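Local coordinates for putative fimbrial associated sortase-like protein (Corynebacterium diphtheriae, PDB 6BWE), which probably acts as a pilus-type (class C) sortase, a membrane-anchored cysteine transpeptidase that links pilin subunits covalently into pili, at residues L62-Q67 / H107-A112; Q67-P70 / R75-I78; P84-H89 / E140-H145; L157-D162 / D182-I187. The protein carries 2 engineered substitutions. All coordinates share one frame; numbering follows the deposited sequence. Where two conformers were deposited one is given.

Contact 1: L62-Q67 / H107-A112; sequences LDYLQQ and HLYGSA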
loop_
_atom_site.group_PDB
_atom_site.type_symbol
_atom_site.label_atom_id
_atom_site.label_comp_id
_atom_site.label_asym_id
_atom_site.label_seq_id
_atom_site.Cartn_x
_atom_site.Cartn_y
_atom_site.Cartn_z
ATOM N N LEU A 62 -3.969 -10.847 -7.847
ATOM C CA LEU A 62 -3.622 -12.045 -8.631
ATOM C C LEU A 62 -2.118 -12.278 -8.657
ATOM O O LEU A 62 -1.661 -13.425 -8.547
ATOM C CB LEU A 62 -4.139 -11.943 -10.074
ATOM C CG LEU A 62 -5.647 -12.078 -10.153
ATOM C CD1 LEU A 62 -6.113 -11.731 -11.569
ATOM C CD2 LEU A 62 -6.105 -13.478 -9.684
ATOM N N ASP A 63 -1.350 -11.201 -8.808
ATOM C CA ASP A 63 0.097 -11.320 -8.762
ATOM C C ASP A 63 0.618 -11.743 -7.393
ATOM O O ASP A 63 1.485 -12.619 -7.301
ATOM C CB ASP A 63 0.773 -10.025 -9.187
ATOM C CG ASP A 63 2.236 -10.214 -9.439
ATOM O OD1 ASP A 63 2.602 -10.784 -10.511
ATOM O OD2 ASP A 63 3.038 -9.822 -8.566
ATOM N N TYR A 64 0.056 -11.149 -6.348
ATOM C CA TYR A 64 0.306 -11.576 -4.968
ATOM C C TYR A 64 0.163 -13.091 -4.774
ATOM O O TYR A 64 1.033 -13.740 -4.213
ATOM C CB TYR A 64 -0.643 -10.840 -4.054
ATOM C CG TYR A 64 -0.698 -11.257 -2.641
ATOM C CD1 TYR A 64 0.384 -11.032 -1.772
ATOM C CD2 TYR A 64 -1.885 -11.752 -2.106
ATOM C CE1 TYR A 64 0.265 -11.351 -0.422
ATOM C CE2 TYR A 64 -2.018 -12.066 -0.791
ATOM C CZ TYR A 64 -0.940 -11.914 0.051
ATOM O OH TYR A 64 -1.115 -12.215 1.390
ATOM N N LEU A 65 -0.939 -13.627 -5.278
ATOM C CA LEU A 65 -1.237 -15.037 -5.119
ATOM C C LEU A 65 -0.286 -15.947 -5.877
ATOM O O LEU A 65 -0.074 -17.074 -5.441
ATOM C CB LEU A 65 -2.678 -15.305 -5.542
ATOM C CG LEU A 65 -3.752 -14.718 -4.634
ATOM C CD1 LEU A 65 -5.114 -15.061 -5.213
ATOM C CD2 LEU A 65 -3.650 -15.150 -3.180
ATOM N N GLN A 66 0.294 -15.466 -6.974
ATOM C CA GLN A 66 1.344 -16.207 -7.677
ATOM C C GLN A 66 2.681 -16.233 -6.918
ATOM O O GLN A 66 3.544 -17.071 -7.207
ATOM C CB GLN A 66 1.555 -15.598 -9.066
ATOM C CG GLN A 66 0.334 -15.659 -9.942
ATOM C CD GLN A 66 0.628 -15.020 -11.287
ATOM O OE1 GLN A 66 1.538 -15.460 -11.992
ATOM N NE2 GLN A 66 -0.094 -13.967 -11.627
ATOM N N GLN A 67 2.881 -15.321 -5.954
ATOM C CA GLN A 67 4.188 -15.248 -5.287
ATOM C C GLN A 67 4.276 -16.368 -4.255
ATOM O O GLN A 67 3.268 -16.754 -3.655
ATOM C CB GLN A 67 4.425 -13.918 -4.626
ATOM C CG GLN A 67 4.322 -12.718 -5.580
ATOM C CD GLN A 67 5.315 -12.768 -6.731
ATOM O OE1 GLN A 67 6.436 -13.293 -6.587
ATOM N NE2 GLN A 67 4.942 -12.156 -7.875
ATOM N N HIS A 107 -1.185 -14.009 5.980
ATOM C CA HIS A 107 -0.357 -12.862 5.646
ATOM C C HIS A 107 -1.282 -11.713 5.246
ATOM O O HIS A 107 -2.186 -11.913 4.433
ATOM C CB HIS A 107 0.636 -13.190 4.532
ATOM C CG HIS A 107 1.326 -11.984 4.000
ATOM N ND1 HIS A 107 0.891 -11.315 2.876
ATOM C CD2 HIS A 107 2.374 -11.276 4.489
ATOM C CE1 HIS A 107 1.664 -10.253 2.683
ATOM N NE2 HIS A 107 2.550 -10.195 3.668
ATOM N N LEU A 108 -1.066 -10.526 5.827
ATOM C CA LEU A 108 -1.905 -9.380 5.531
ATOM C C LEU A 108 -1.512 -8.721 4.210
ATOM O O LEU A 108 -0.462 -8.082 4.102
ATOM C CB LEU A 108 -1.863 -8.389 6.692
ATOM C CG LEU A 108 -2.907 -7.294 6.801
ATOM C CD1 LEU A 108 -4.338 -7.778 6.591
ATOM C CD2 LEU A 108 -2.770 -6.634 8.160
ATOM N N TYR A 109 -2.355 -8.911 3.204
ATOM C CA TYR A 109 -2.208 -8.284 1.926
ATOM C C TYR A 109 -2.040 -6.757 2.107
ATOM O O TYR A 109 -2.778 -6.126 2.886
ATOM C CB TYR A 109 -3.441 -8.585 1.038
ATOM C CG TYR A 109 -3.305 -7.858 -0.288
ATOM C CD1 TYR A 109 -2.353 -8.252 -1.224
ATOM C CD2 TYR A 109 -4.079 -6.730 -0.552
ATOM C CE1 TYR A 109 -2.200 -7.543 -2.426
ATOM C CE2 TYR A 109 -3.935 -6.026 -1.719
ATOM C CZ TYR A 109 -2.990 -6.411 -2.640
ATOM O OH TYR A 109 -2.895 -5.647 -3.778
ATOM N N GLY A 110 -1.067 -6.191 1.420
ATOM C CA GLY A 110 -0.713 -4.782 1.591
ATOM C C GLY A 110 0.526 -4.559 2.429
ATOM O O GLY A 110 0.937 -3.400 2.626
ATOM N N SER A 111 1.070 -5.650 2.978
ATOM C CA SER A 111 2.360 -5.653 3.635
ATOM C C SER A 111 3.280 -6.541 2.800
ATOM O O SER A 111 2.811 -7.354 2.004
ATOM C CB SER A 111 2.263 -6.143 5.087
ATOM O OG SER A 111 1.904 -7.542 5.162
ATOM N N ALA A 112 4.591 -6.364 2.969
ATOM C CA ALA A 112 5.578 -7.135 2.213
ATOM C C ALA A 112 5.458 -8.625 2.555
ATOM O O ALA A 112 5.094 -9.012 3.672
ATOM C CB ALA A 112 6.991 -6.668 2.527
#
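Y64, in the last turn of helix 59-66, is the residue of 62-67 that meets the other segment, touching H107 and Y109. Just before it, D63 OD2 takes a 3.1 Å bond from Q67 NE2, one turn on, reached from above the carboxylate plane. Y64 itself reaches out with CG anti to the backbone N (chi1 172°), which carries its ring across to the loop after strand 105-107. There Y109 makes an edge-to-face stack: Y109 CD1 stands over the centre of the Y64 ring, 3.6 Å from Y64 CD2, with ring planes at 66°. This aromatic cluster, joined by Y61 and by the edge-to-face ring of H94, fastens an N-terminal helix to the sortase beta-barrel. At the far end of the tyrosine, OH is hydrogen-bonded to H107 ND1 at 2.7 Å in the plane of the imidazole; G95 N also binds the hydroxyl. The other imidazole nitrogen, H107 NE2, donates to A112 O at 2.8 Å, so the ring's rotation is fixed from both nitrogens. The hydroxyl of Y109 is taken up elsewhere, by S40 O of the second subunit. Further on, Q67 leaves the helix and rests on L113.

Contact 2: Q67-P70 / R75-I78; sequences QLNP and RPVI
L68 O and V77 O are joined by one water, which donates to both: it lies 2.7 Å from L68 O and equally 2.7 Å from V77 O. These two short bonds form the polar link between 67-70 and 75-78. The water bridges carbonyls that do not face each other, for L68 C=O aims nearly at V77 O while V77 C=O is turned well aside. Beside the water, L68 packs on I78, whose side chain it crosses at about a right angle; L68 CB is 3.8 Å from I78 CB. The CD1 branch of L68 runs on past I78 CB toward I78 O. Q67 has already left helix 59-66; L68, with positive backbone angles (54°/37°) in the left-handed helical region, redirects the chain and points CB toward I78.

N69 supplies the second patch. With CG anti to the backbone N (chi1 -178°), its amide offers a face on which the CB-CG-CD edge of P76 rests, CG foremost, 3.5 Å from N69 CG and almost as near to N69 OD1 and ND2. Bonds at the rim set the amide's rotation: OD1 accepts from A73 N, and ND2 donates weakly to L65 O.

The pair thus closes the short loop that connects helix 59-66 to strand 77-83, where the chain enters the first strand of the sheet. Strand 88-94 backs one side, with H94 touching P76 and I78 and with I92 bonded to the I78 backbone; helix 24-39 lies against Q67 and P70.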
loop_
_atom_site.group_PDB
_atom_site.type_symbol
_atom_site.label_atom_id
_atom_site.label_comp_id
_atom_site.label_asym_id
_atom_site.label_seq_id
_atom_site.Cartn_x
_atom_site.Cartn_y
_atom_site.Cartn_z
ATOM N N GLN A 67 2.881 -15.321 -5.954
ATOM C CA GLN A 67 4.188 -15.248 -5.287
ATOM C C GLN A 67 4.276 -16.368 -4.255
ATOM O O GLN A 67 3.268 -16.754 -3.655
ATOM C CB GLN A 67 4.425 -13.918 -4.626
ATOM C CG GLN A 67 4.322 -12.718 -5.580
ATOM C CD GLN A 67 5.315 -12.768 -6.731
ATOM O OE1 GLN A 67 6.436 -13.293 -6.587
ATOM N NE2 GLN A 67 4.942 -12.156 -7.875
ATOM N N LEU A 68 5.491 -16.842 -4.046
ATOM C CA LEU A 68 5.791 -17.927 -3.144
ATOM C C LEU A 68 4.955 -19.175 -3.443
ATOM O O LEU A 68 4.569 -19.901 -2.528
ATOM C CB LEU A 68 5.672 -17.481 -1.684
ATOM C CG LEU A 68 6.528 -16.268 -1.290
ATOM C CD1 LEU A 68 6.243 -15.867 0.127
ATOM C CD2 LEU A 68 7.995 -16.563 -1.463
ATOM N N ASN A 69 4.717 -19.434 -4.721
ATOM C CA ASN A 69 3.806 -20.512 -5.141
ATOM C C ASN A 69 4.187 -21.030 -6.521
ATOM O O ASN A 69 3.374 -21.006 -7.466
ATOM C CB ASN A 69 2.409 -19.946 -5.122
ATOM C CG ASN A 69 1.326 -20.936 -5.477
ATOM O OD1 ASN A 69 1.495 -22.155 -5.377
ATOM N ND2 ASN A 69 0.153 -20.384 -5.857
ATOM N N PRO A 70 5.422 -21.523 -6.663
ATOM C CA PRO A 70 5.865 -22.010 -7.971
ATOM C C PRO A 70 5.118 -23.286 -8.375
ATOM O O PRO A 70 4.981 -23.562 -9.533
ATOM C CB PRO A 70 7.352 -22.346 -7.729
ATOM C CG PRO A 70 7.397 -22.685 -6.300
ATOM C CD PRO A 70 6.490 -21.645 -5.677
ATOM N N ARG A 75 -4.043 -23.122 -2.313
ATOM C CA ARG A 75 -3.777 -22.625 -0.924
ATOM C C ARG A 75 -2.402 -23.066 -0.459
ATOM O O ARG A 75 -2.262 -23.809 0.534
ATOM C CB ARG A 75 -4.831 -23.105 0.082
ATOM C CG ARG A 75 -6.236 -22.629 -0.217
ATOM C CD ARG A 75 -6.368 -21.158 0.128
ATOM N NE ARG A 75 -7.645 -20.634 -0.328
ATOM C CZ ARG A 75 -8.146 -19.443 0.017
ATOM N NH1 ARG A 75 -7.482 -18.619 0.836
ATOM N NH2 ARG A 75 -9.327 -19.078 -0.459
ATOM N N PRO A 76 -1.368 -22.562 -1.124
ATOM C CA PRO A 76 -0.034 -22.969 -0.705
ATOM C C PRO A 76 0.376 -22.412 0.638
ATOM O O PRO A 76 0.007 -21.294 1.005
ATOM C CB PRO A 76 0.855 -22.374 -1.774
ATOM C CG PRO A 76 0.123 -21.156 -2.201
ATOM C CD PRO A 76 -1.303 -21.590 -2.237
ATOM N N VAL A 77 1.168 -23.196 1.351
ATOM C CA VAL A 77 1.889 -22.670 2.515
ATOM C C VAL A 77 3.012 -21.796 1.956
ATOM O O VAL A 77 3.933 -22.309 1.287
ATOM C CB VAL A 77 2.491 -23.802 3.358
ATOM C CG1 VAL A 77 3.352 -23.203 4.474
ATOM C CG2 VAL A 77 1.381 -24.670 3.958
ATOM N N ILE A 78 2.951 -20.491 2.214
ATOM C CA ILE A 78 3.942 -19.576 1.639
ATOM C C ILE A 78 5.223 -19.509 2.486
ATOM O O ILE A 78 6.269 -19.193 1.971
ATOM C CB ILE A 78 3.396 -18.167 1.331
ATOM C CG1 ILE A 78 2.846 -17.438 2.555
ATOM C CG2 ILE A 78 2.296 -18.273 0.301
ATOM C CD1 ILE A 78 2.599 -15.955 2.329
HETATM O O HOH W 1 4.746 -22.307 -1.331
#

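Contact 3: P84-H89 / E140-H145; sequences PTIDAH and EDVKEH
The carboxylate of D141 is the flat group nearest I86, yet neither its face nor its edge is used: I86 CG2 approaches D141 CB at 3.9 Å, whereas D141 CG is 5.1 Å from the same methyl. With chi1 at -64°, CG is anti to the carbonyl carbon, and the carboxylate stays at the solvent-exposed side. The motif on the other side is a beta-hairpin connection between strands 77-83 and 88-94 with a G1 beta bulge, D87 and A88 both facing I83. D87 supplies the left-handed residue (46°/50°), and its N bonds to P84 O at 2.9 Å, closing the turn that holds I86 out toward the loop before strand 147-152.

A second carboxylate, that of D146, ties the two parts together: its OD2 accepts from T85 OG1 and from K143 N, so one oxygen grips both the hairpin connection and the 140-145 loop. Beside this polar tie the contact is apolar and small, 145 Å² summed over both sides, and only partly buried. V142 is its inward member. One branch, CG1, lies against V161 of strand 155-167, and the side chain also touches I83, so the valine bridges the hairpin and strand 155-167.

The other branch faces I86. I86 CG1 takes the crowded position between the backbone N and the carbonyl carbon, which spreads both arms of the side chain over the valine: V142 CG2 is wedged 3.8 Å from I86 CD1 and 3.9 Å from I86 CG2.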
loop_
_atom_site.group_PDB
_atom_site.type_symbol
_atom_site.label_atom_id
_atom_site.label_comp_id
_atom_site.label_asym_id
_atom_site.label_seq_id
_atom_site.Cartn_x
_atom_site.Cartn_y
_atom_site.Cartn_z
ATOM N N PRO A 84 9.910 -20.555 19.397
ATOM C CA PRO A 84 10.140 -21.613 20.389
ATOM C C PRO A 84 9.775 -21.261 21.814
ATOM O O PRO A 84 9.350 -22.172 22.574
ATOM C CB PRO A 84 11.650 -21.898 20.304
ATOM C CG PRO A 84 12.203 -20.903 19.380
ATOM C CD PRO A 84 11.088 -20.328 18.560
ATOM N N THR A 85 9.857 -19.991 22.199
ATOM C CA THR A 85 9.505 -19.666 23.584
ATOM C C THR A 85 8.047 -19.930 23.948
ATOM O O THR A 85 7.710 -20.002 25.136
ATOM C CB THR A 85 9.879 -18.227 23.977
ATOM O OG1 THR A 85 9.258 -17.274 23.093
ATOM C CG2 THR A 85 11.382 -18.072 23.964
ATOM N N ILE A 86 7.160 -20.018 22.950
ATOM C CA ILE A 86 5.777 -20.417 23.186
ATOM C C ILE A 86 5.456 -21.721 22.448
ATOM O O ILE A 86 4.290 -22.071 22.306
ATOM C CB ILE A 86 4.762 -19.308 22.802
ATOM C CG1 ILE A 86 4.918 -18.934 21.324
ATOM C CG2 ILE A 86 4.941 -18.086 23.684
ATOM C CD1 ILE A 86 3.786 -18.104 20.787
ATOM N N ASP A 87 6.491 -22.434 22.010
ATOM C CA ASP A 87 6.362 -23.680 21.285
ATOM C C ASP A 87 5.299 -23.637 20.144
ATOM O O ASP A 87 4.432 -24.508 20.037
ATOM C CB ASP A 87 6.042 -24.800 22.274
ATOM C CG ASP A 87 6.113 -26.184 21.641
ATOM O OD1 ASP A 87 6.942 -26.404 20.729
ATOM O OD2 ASP A 87 5.304 -27.041 22.049
ATOM N N ALA A 88 5.393 -22.602 19.310
ATOM C CA ALA A 88 4.484 -22.411 18.196
ATOM C C ALA A 88 5.262 -22.713 16.926
ATOM O O ALA A 88 6.371 -22.225 16.773
ATOM C CB ALA A 88 3.974 -20.984 18.181
ATOM N N HIS A 89 4.716 -23.589 16.083
ATOM C CA HIS A 89 5.263 -23.871 14.752
ATOM C C HIS A 89 4.088 -23.982 13.802
ATOM O O HIS A 89 3.286 -24.928 13.867
ATOM C CB HIS A 89 6.142 -25.125 14.682
ATOM C CG HIS A 89 6.689 -25.384 13.307
ATOM N ND1 HIS A 89 7.465 -24.459 12.627
ATOM C CD2 HIS A 89 6.536 -26.436 12.466
ATOM C CE1 HIS A 89 7.788 -24.946 11.443
ATOM N NE2 HIS A 89 7.226 -26.136 11.314
ATOM N N GLU A 140 0.686 -13.639 23.506
ATOM C CA GLU A 140 0.860 -12.808 24.686
ATOM C C GLU A 140 2.000 -13.182 25.647
ATOM O O GLU A 140 2.358 -12.351 26.478
ATOM C CB GLU A 140 -0.444 -12.760 25.477
ATOM C CG GLU A 140 -0.763 -14.077 26.194
ATOM C CD GLU A 140 -2.188 -14.158 26.679
ATOM O OE1 GLU A 140 -2.892 -13.128 26.698
ATOM O OE2 GLU A 140 -2.590 -15.270 27.094
ATOM N N ASP A 141 2.547 -14.400 25.545
ATOM C CA ASP A 141 3.633 -14.866 26.413
ATOM C C ASP A 141 5.021 -14.696 25.792
ATOM O O ASP A 141 6.023 -14.997 26.420
ATOM C CB ASP A 141 3.421 -16.350 26.785
ATOM C CG ASP A 141 2.159 -16.583 27.619
ATOM O OD1 ASP A 141 1.660 -15.601 28.233
ATOM O OD2 ASP A 141 1.659 -17.751 27.666
ATOM N N VAL A 142 5.073 -14.198 24.559
ATOM C CA VAL A 142 6.306 -13.869 23.910
ATOM C C VAL A 142 6.849 -12.596 24.607
ATOM O O VAL A 142 6.108 -11.656 24.871
ATOM C CB VAL A 142 6.101 -13.588 22.405
ATOM C CG1 VAL A 142 7.381 -13.141 21.759
ATOM C CG2 VAL A 142 5.546 -14.816 21.691
ATOM N N LYS A 143 8.134 -12.620 24.913
ATOM C CA LYS A 143 8.820 -11.487 25.529
ATOM C C LYS A 143 9.847 -10.813 24.603
ATOM O O LYS A 143 10.298 -11.392 23.602
ATOM C CB LYS A 143 9.544 -11.981 26.781
ATOM C CG LYS A 143 8.606 -12.466 27.883
ATOM C CD LYS A 143 9.359 -13.381 28.850
ATOM C CE LYS A 143 9.123 -13.045 30.308
ATOM N NZ LYS A 143 7.709 -13.096 30.755
ATOM N N GLU A 144 10.227 -9.593 24.992
ATOM C CA GLU A 144 11.299 -8.835 24.376
ATOM C C GLU A 144 12.544 -9.722 24.261
ATOM O O GLU A 144 12.858 -10.514 25.175
ATOM C CB GLU A 144 11.651 -7.592 25.216
ATOM C CG GLU A 144 10.554 -6.531 25.366
ATOM C CD GLU A 144 10.166 -5.860 24.049
ATOM O OE1 GLU A 144 10.901 -6.046 23.060
ATOM O OE2 GLU A 144 9.117 -5.155 23.983
ATOM N N HIS A 145 13.201 -9.609 23.110
ATOM C CA HIS A 145 14.374 -10.418 22.734
ATOM C C HIS A 145 14.108 -11.870 22.340
ATOM O O HIS A 145 15.045 -12.535 21.909
ATOM C CB HIS A 145 15.504 -10.388 23.789
ATOM C CG HIS A 145 15.788 -9.023 24.315
ATOM N ND1 HIS A 145 16.380 -8.041 23.554
ATOM C CD2 HIS A 145 15.548 -8.465 25.527
ATOM C CE1 HIS A 145 16.477 -6.932 24.267
ATOM N NE2 HIS A 145 15.980 -7.164 25.466
#

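Contact 4: L157-D162 / D182-I187; sequences LKYEVD and DQITLI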
loop_
_atom_site.group_PDB
_atom_site.type_symbol
_atom_site.label_atom_id
_atom_site.label_comp_id
_atom_site.label_asym_id
_atom_site.label_seq_id
_atom_site.Cartn_x
_atom_site.Cartn_y
_atom_site.Cartn_z
ATOM N N LEU A 157 15.020 -17.169 8.119
ATOM C CA LEU A 157 15.279 -15.797 8.545
ATOM C C LEU A 157 14.996 -15.714 10.042
ATOM O O LEU A 157 13.978 -16.233 10.496
ATOM C CB LEU A 157 14.361 -14.818 7.805
ATOM C CG LEU A 157 14.105 -15.007 6.311
ATOM C CD1 LEU A 157 13.196 -13.903 5.766
ATOM C CD2 LEU A 157 15.411 -15.002 5.586
ATOM N N LYS A 158 15.859 -15.021 10.787
ATOM C CA LYS A 158 15.715 -14.898 12.211
ATOM C C LYS A 158 15.371 -13.452 12.541
ATOM O O LYS A 158 15.959 -12.521 12.008
ATOM C CB LYS A 158 16.977 -15.353 12.946
ATOM C CG LYS A 158 16.842 -15.367 14.460
ATOM C CD LYS A 158 18.150 -15.839 15.134
ATOM C CE LYS A 158 17.987 -15.815 16.645
ATOM N NZ LYS A 158 19.228 -16.224 17.377
ATOM N N TYR A 159 14.381 -13.299 13.398
ATOM C CA TYR A 159 13.972 -12.000 13.906
ATOM C C TYR A 159 14.024 -12.049 15.415
ATOM O O TYR A 159 13.920 -13.133 16.006
ATOM C CB TYR A 159 12.552 -11.679 13.426
ATOM C CG TYR A 159 12.531 -11.385 11.948
ATOM C CD1 TYR A 159 12.569 -10.071 11.492
ATOM C CD2 TYR A 159 12.520 -12.423 11.002
ATOM C CE1 TYR A 159 12.613 -9.781 10.132
ATOM C CE2 TYR A 159 12.571 -12.145 9.629
ATOM C CZ TYR A 159 12.609 -10.825 9.209
ATOM O OH TYR A 159 12.677 -10.494 7.885
ATOM N N GLU A 160 14.156 -10.880 16.038
ATOM C CA GLU A 160 14.167 -10.778 17.487
ATOM C C GLU A 160 13.153 -9.728 17.952
ATOM O O GLU A 160 13.153 -8.615 17.450
ATOM C CB GLU A 160 15.605 -10.443 17.924
ATOM C CG GLU A 160 15.741 -9.870 19.303
ATOM C CD GLU A 160 17.194 -9.601 19.689
ATOM O OE1 GLU A 160 18.112 -10.335 19.226
ATOM O OE2 GLU A 160 17.399 -8.653 20.464
ATOM N N VAL A 161 12.331 -10.073 18.942
ATOM C CA VAL A 161 11.235 -9.214 19.381
ATOM C C VAL A 161 11.761 -7.953 20.037
ATOM O O VAL A 161 12.651 -8.034 20.881
ATOM C CB VAL A 161 10.283 -9.930 20.377
ATOM C CG1 VAL A 161 9.194 -8.984 20.887
ATOM C CG2 VAL A 161 9.644 -11.147 19.705
ATOM N N ASP A 162 11.220 -6.808 19.627
ATOM C CA ASP A 162 11.647 -5.505 20.172
ATOM C C ASP A 162 10.501 -4.601 20.642
ATOM O O ASP A 162 10.765 -3.545 21.202
ATOM C CB ASP A 162 12.546 -4.742 19.178
ATOM C CG ASP A 162 11.856 -4.462 17.846
ATOM O OD1 ASP A 162 10.769 -3.883 17.829
ATOM O OD2 ASP A 162 12.414 -4.826 16.802
ATOM N N ASP A 182 14.487 -3.947 8.697
ATOM C CA ASP A 182 13.899 -5.183 8.221
ATOM C C ASP A 182 13.125 -5.716 9.452
ATOM O O ASP A 182 13.723 -6.136 10.450
ATOM C CB ASP A 182 15.044 -6.082 7.742
ATOM C CG ASP A 182 14.597 -7.452 7.323
ATOM O OD1 ASP A 182 13.449 -7.851 7.585
ATOM O OD2 ASP A 182 15.428 -8.143 6.717
ATOM N N GLN A 183 11.794 -5.591 9.400
ATOM C CA GLN A 183 10.932 -5.876 10.550
ATOM C C GLN A 183 9.802 -6.797 10.157
ATOM O O GLN A 183 9.466 -6.897 8.960
ATOM C CB GLN A 183 10.261 -4.599 11.046
ATOM C CG GLN A 183 11.177 -3.460 11.375
ATOM C CD GLN A 183 10.404 -2.266 11.867
ATOM O OE1 GLN A 183 10.320 -2.050 13.075
ATOM N NE2 GLN A 183 9.815 -1.493 10.943
ATOM N N ILE A 184 9.215 -7.432 11.172
ATOM C CA ILE A 184 7.929 -8.148 11.055
ATOM C C ILE A 184 7.075 -7.841 12.284
ATOM O O ILE A 184 7.617 -7.555 13.355
ATOM C CB ILE A 184 8.087 -9.681 10.982
ATOM C CG1 ILE A 184 8.822 -10.249 12.205
ATOM C CG2 ILE A 184 8.790 -10.065 9.700
ATOM C CD1 ILE A 184 8.696 -11.759 12.305
ATOM N N THR A 185 5.761 -7.928 12.124
ATOM C CA THR A 185 4.812 -7.825 13.216
ATOM C C THR A 185 3.858 -9.001 13.130
ATOM O O THR A 185 3.335 -9.324 12.058
ATOM C CB THR A 185 4.069 -6.464 13.259
ATOM O OG1 THR A 185 4.983 -5.422 13.650
ATOM C CG2 THR A 185 2.899 -6.474 14.256
ATOM N N LEU A 186 3.662 -9.649 14.278
ATOM C CA LEU A 186 2.700 -10.715 14.444
ATOM C C LEU A 186 1.545 -10.111 15.190
ATOM O O LEU A 186 1.746 -9.380 16.201
ATOM C CB LEU A 186 3.278 -11.848 15.267
ATOM C CG LEU A 186 4.629 -12.364 14.814
ATOM C CD1 LEU A 186 5.086 -13.493 15.718
ATOM C CD2 LEU A 186 4.630 -12.797 13.355
ATOM N N ILE A 187 0.342 -10.378 14.702
ATOM C CA ILE A 187 -0.889 -9.774 15.241
ATOM C C ILE A 187 -1.903 -10.826 15.668
ATOM O O ILE A 187 -2.135 -11.790 14.931
ATOM C CB ILE A 187 -1.574 -8.866 14.195
ATOM C CG1 ILE A 187 -0.680 -7.671 13.898
ATOM C CG2 ILE A 187 -2.953 -8.402 14.690
ATOM C CD1 ILE A 187 -1.356 -6.580 13.082
HETATM O O HOH W 2 12.224 -3.051 14.756
#
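Y159 lays one ring face over I184, whose methyl CG2 makes a CH-pi contact 4.0 Å from the centroid of the tyrosine ring and 18° off its normal. The other arm of the isoleucine follows the ring inward: I184 CG1 is 3.8 Å from Y159 CD1, and I184 CD1 reaches back over CG toward CB of the tyrosine. The ring therefore rests on the whole branched side chain.

At its far end Y159 OH donates to D182 OD1 over 2.8 Å. The oxygen is met on its syn side, 21° out of the carboxylate plane, with the ring and carboxylate planes steeply inclined. D182 CG is anti to the backbone N (chi1 175°), which turns the carboxylate toward the hydroxyl of Y159. Its other oxygen, OD2, forms a salt bridge with R205 and accepts from G117 N, so this buried acid is paired at both oxygens and is probably ionised. Farther along, a water donates to D162 OD2 and to Q183 OE1, 2.7 Å from each, while D162 is also bound by R202 and H204.

The closest CA atoms, those of Y159 and Q183, are 7.6 Å apart, and strand 198-206 lies between the two strands in the sheet. Such packing across a curled sheet, with tyrosine and isoleucine meeting from strands that are not neighbours, is that of the closed core of the sortase beta-barrel.

In the fold
Contacts 1 and 2 share Q67 and touch, H107 CB lying 4.0 Å from I78 CD1; their centres are about 10 Å apart. Together they fix helix 59-66 and the loop after it to one end of the barrel. Contacts 3 and 4 lie on the opposite side of the chain's centre, about 12 Å apart between centres, and meet where H145 N approaches V161 O at 2.8 Å. All four reach the same mixed sheet, contact 1 through H107 of strand 105-107. Along the chain contacts 1 and 3 alternate, whereas contact 4 follows both. The N-terminal helical part is thus joined to one side of the barrel, and contacts 3 and 4 pack the other; strand 183-187 of contact 4 leads to C189, the predicted acyl-thioester cysteine.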